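Local atomic coordinates of thymidylate synthase (PDB entry 1TIS), a protein that catalyses the reductive methylation of dUMP to dTMP, with 5,10-methylenetetrahydrofolate as the one-carbon donor, and works as a homodimer. Residues 2-7 against 183-188. Residues are numbered along the deposited sequence; the frame is centred on the assembly and turned at random.
Sequences KQYQDL and GLPFNI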
loop_
_atom_site.group_PDB
_atom_site.type_symbol
_atom_site.label_atom_id
_atom_site.label_comp_id
_atom_site.label_asym_id
_atom_site.label_seq_id
_atom_site.Cartn_x
_atom_site.Cartn_y
_atom_site.Cartn_z
ATOM N N LYS A 2 2.825 17.843 14.778
ATOM C CA LYS A 2 2.412 19.008 13.976
ATOM C C LYS A 2 1.498 18.740 12.771
ATOM O O LYS A 2 0.419 19.320 12.604
ATOM C CB LYS A 2 3.674 19.765 13.467
ATOM C CG LYS A 2 4.654 19.016 12.563
ATOM C CD LYS A 2 5.195 19.953 11.494
ATOM C CE LYS A 2 5.991 19.189 10.418
ATOM N NZ LYS A 2 6.625 20.082 9.449
ATOM N N GLN A 3 1.940 17.769 11.961
ATOM C CA GLN A 3 1.372 17.424 10.676
ATOM C C GLN A 3 -0.062 16.965 10.670
ATOM O O GLN A 3 -0.649 16.945 9.593
ATOM C CB GLN A 3 2.259 16.355 9.974
ATOM C CG GLN A 3 2.452 14.931 10.516
ATOM C CD GLN A 3 3.056 14.834 11.914
ATOM O OE1 GLN A 3 2.434 15.228 12.915
ATOM N NE2 GLN A 3 4.284 14.359 12.068
ATOM N N TYR A 4 -0.723 16.644 11.773
ATOM C CA TYR A 4 -2.121 16.242 11.653
ATOM C C TYR A 4 -3.012 17.453 11.369
ATOM O O TYR A 4 -3.881 17.396 10.495
ATOM C CB TYR A 4 -2.547 15.541 12.935
ATOM C CG TYR A 4 -3.959 14.994 12.909
ATOM C CD1 TYR A 4 -4.630 14.792 11.724
ATOM C CD2 TYR A 4 -4.584 14.709 14.102
ATOM C CE1 TYR A 4 -5.915 14.317 11.719
ATOM C CE2 TYR A 4 -5.882 14.224 14.107
ATOM C CZ TYR A 4 -6.538 14.034 12.908
ATOM O OH TYR A 4 -7.823 13.556 12.864
ATOM N N GLN A 5 -2.780 18.552 12.096
ATOM C CA GLN A 5 -3.503 19.819 11.961
ATOM C C GLN A 5 -3.529 20.344 10.536
ATOM O O GLN A 5 -4.559 20.807 10.034
ATOM C CB GLN A 5 -2.854 20.849 12.890
ATOM C CG GLN A 5 -3.295 20.824 14.369
ATOM C CD GLN A 5 -3.291 19.474 15.101
ATOM O OE1 GLN A 5 -2.428 18.606 14.915
ATOM N NE2 GLN A 5 -4.290 19.236 15.943
ATOM N N ASP A 6 -2.353 20.223 9.907
ATOM C CA ASP A 6 -2.170 20.568 8.513
ATOM C C ASP A 6 -3.122 19.768 7.631
ATOM O O ASP A 6 -4.037 20.366 7.055
ATOM C CB ASP A 6 -0.757 20.269 8.019
ATOM C CG ASP A 6 0.405 20.954 8.730
ATOM O OD1 ASP A 6 0.303 22.131 9.083
ATOM O OD2 ASP A 6 1.437 20.300 8.905
ATOM N N LEU A 7 -3.006 18.435 7.548
ATOM C CA LEU A 7 -3.784 17.637 6.612
ATOM C C LEU A 7 -5.233 18.034 6.542
ATOM O O LEU A 7 -5.705 18.374 5.459
ATOM C CB LEU A 7 -3.748 16.130 6.940
ATOM C CG LEU A 7 -4.525 15.143 6.013
ATOM C CD1 LEU A 7 -4.090 15.351 4.554
ATOM C CD2 LEU A 7 -4.270 13.695 6.444
ATOM N N GLY A 183 -11.742 8.370 12.816
ATOM C CA GLY A 183 -11.183 7.069 12.489
ATOM C C GLY A 183 -9.694 7.066 12.756
ATOM O O GLY A 183 -9.166 6.467 13.703
ATOM N N LEU A 184 -9.075 7.934 11.952
ATOM C CA LEU A 184 -7.642 8.079 11.881
ATOM C C LEU A 184 -7.022 8.217 13.238
ATOM O O LEU A 184 -6.010 7.539 13.415
ATOM C CB LEU A 184 -7.253 9.278 11.016
ATOM C CG LEU A 184 -5.823 9.441 10.519
ATOM C CD1 LEU A 184 -5.320 8.107 9.926
ATOM C CD2 LEU A 184 -5.792 10.660 9.554
ATOM N N PRO A 185 -7.517 8.944 14.241
ATOM C CA PRO A 185 -7.031 8.767 15.620
ATOM C C PRO A 185 -6.891 7.351 16.207
ATOM O O PRO A 185 -5.784 7.013 16.680
ATOM C CB PRO A 185 -7.952 9.668 16.360
ATOM C CG PRO A 185 -7.883 10.872 15.434
ATOM C CD PRO A 185 -8.148 10.256 14.086
ATOM N N PHE A 186 -7.903 6.462 16.111
ATOM C CA PHE A 186 -7.792 5.092 16.619
ATOM C C PHE A 186 -6.716 4.332 15.833
ATOM O O PHE A 186 -6.036 3.451 16.367
ATOM C CB PHE A 186 -9.162 4.461 16.485
ATOM C CG PHE A 186 -9.449 3.050 17.057
ATOM C CD1 PHE A 186 -9.169 1.894 16.298
ATOM C CD2 PHE A 186 -10.123 2.902 18.276
ATOM C CE1 PHE A 186 -9.562 0.637 16.741
ATOM C CE2 PHE A 186 -10.514 1.646 18.712
ATOM C CZ PHE A 186 -10.236 0.522 17.949
ATOM N N ASN A 187 -6.467 4.654 14.557
ATOM C CA ASN A 187 -5.417 4.004 13.766
ATOM C C ASN A 187 -3.988 4.435 13.950
ATOM O O ASN A 187 -3.104 3.586 13.879
ATOM C CB ASN A 187 -5.720 4.131 12.331
ATOM C CG ASN A 187 -6.785 3.131 12.014
ATOM O OD1 ASN A 187 -7.774 3.423 11.332
ATOM N ND2 ASN A 187 -6.602 1.908 12.510
ATOM N N ILE A 188 -3.721 5.713 14.198
ATOM C CA ILE A 188 -2.398 6.222 14.527
ATOM C C ILE A 188 -1.938 5.360 15.722
ATOM O O ILE A 188 -0.951 4.619 15.655
ATOM C CB ILE A 188 -2.508 7.771 14.911
ATOM C CG1 ILE A 188 -3.103 8.698 13.807
ATOM C CG2 ILE A 188 -1.083 8.266 15.127
ATOM C CD1 ILE A 188 -3.305 10.211 14.135
#
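Tyr4 packs on Leu184 and Pro185, carrying almost the whole contact from the first turn of helix 3-12 to the first turn of helix 184-202. Just before it, Gln3 turns back: its OE1 accepts the backbone N-H of Lys2, whose N stands well above the plane of the Gln3 side-chain amide, while NE2 bonds to the backbone oxygen of Arg35 in strand 33-37. An aromatic residue suits the next position because the two backbones stay far apart, with 9.8 Å between Tyr4 CA and Pro185 CA. With CG anti to the backbone N (chi1 -176°), the ring extends toward helix 184-202, and Leu184 CD2 meets it obliquely, 4.3 Å from Tyr4 CE1. The side chains of Tyr4 and Pro185 cross at about a right angle; Pro185 CG lies 4.1 Å from Tyr4 CE2, and Pro185 CD 3.5 Å from Tyr4 OH. Proline fits a first helical turn, where its missing N-H costs no helix bond. Leu7, one turn on, approaches Leu184, and Ile188 the Tyr4 ring, both marginally. Leu184 also touches Val178, which, like Asn187, probably binds dUMP in the site shared by the two subunits. No hydrogen bond joins the segments, so dispersion and the hydrophobic effect hold this buried packing.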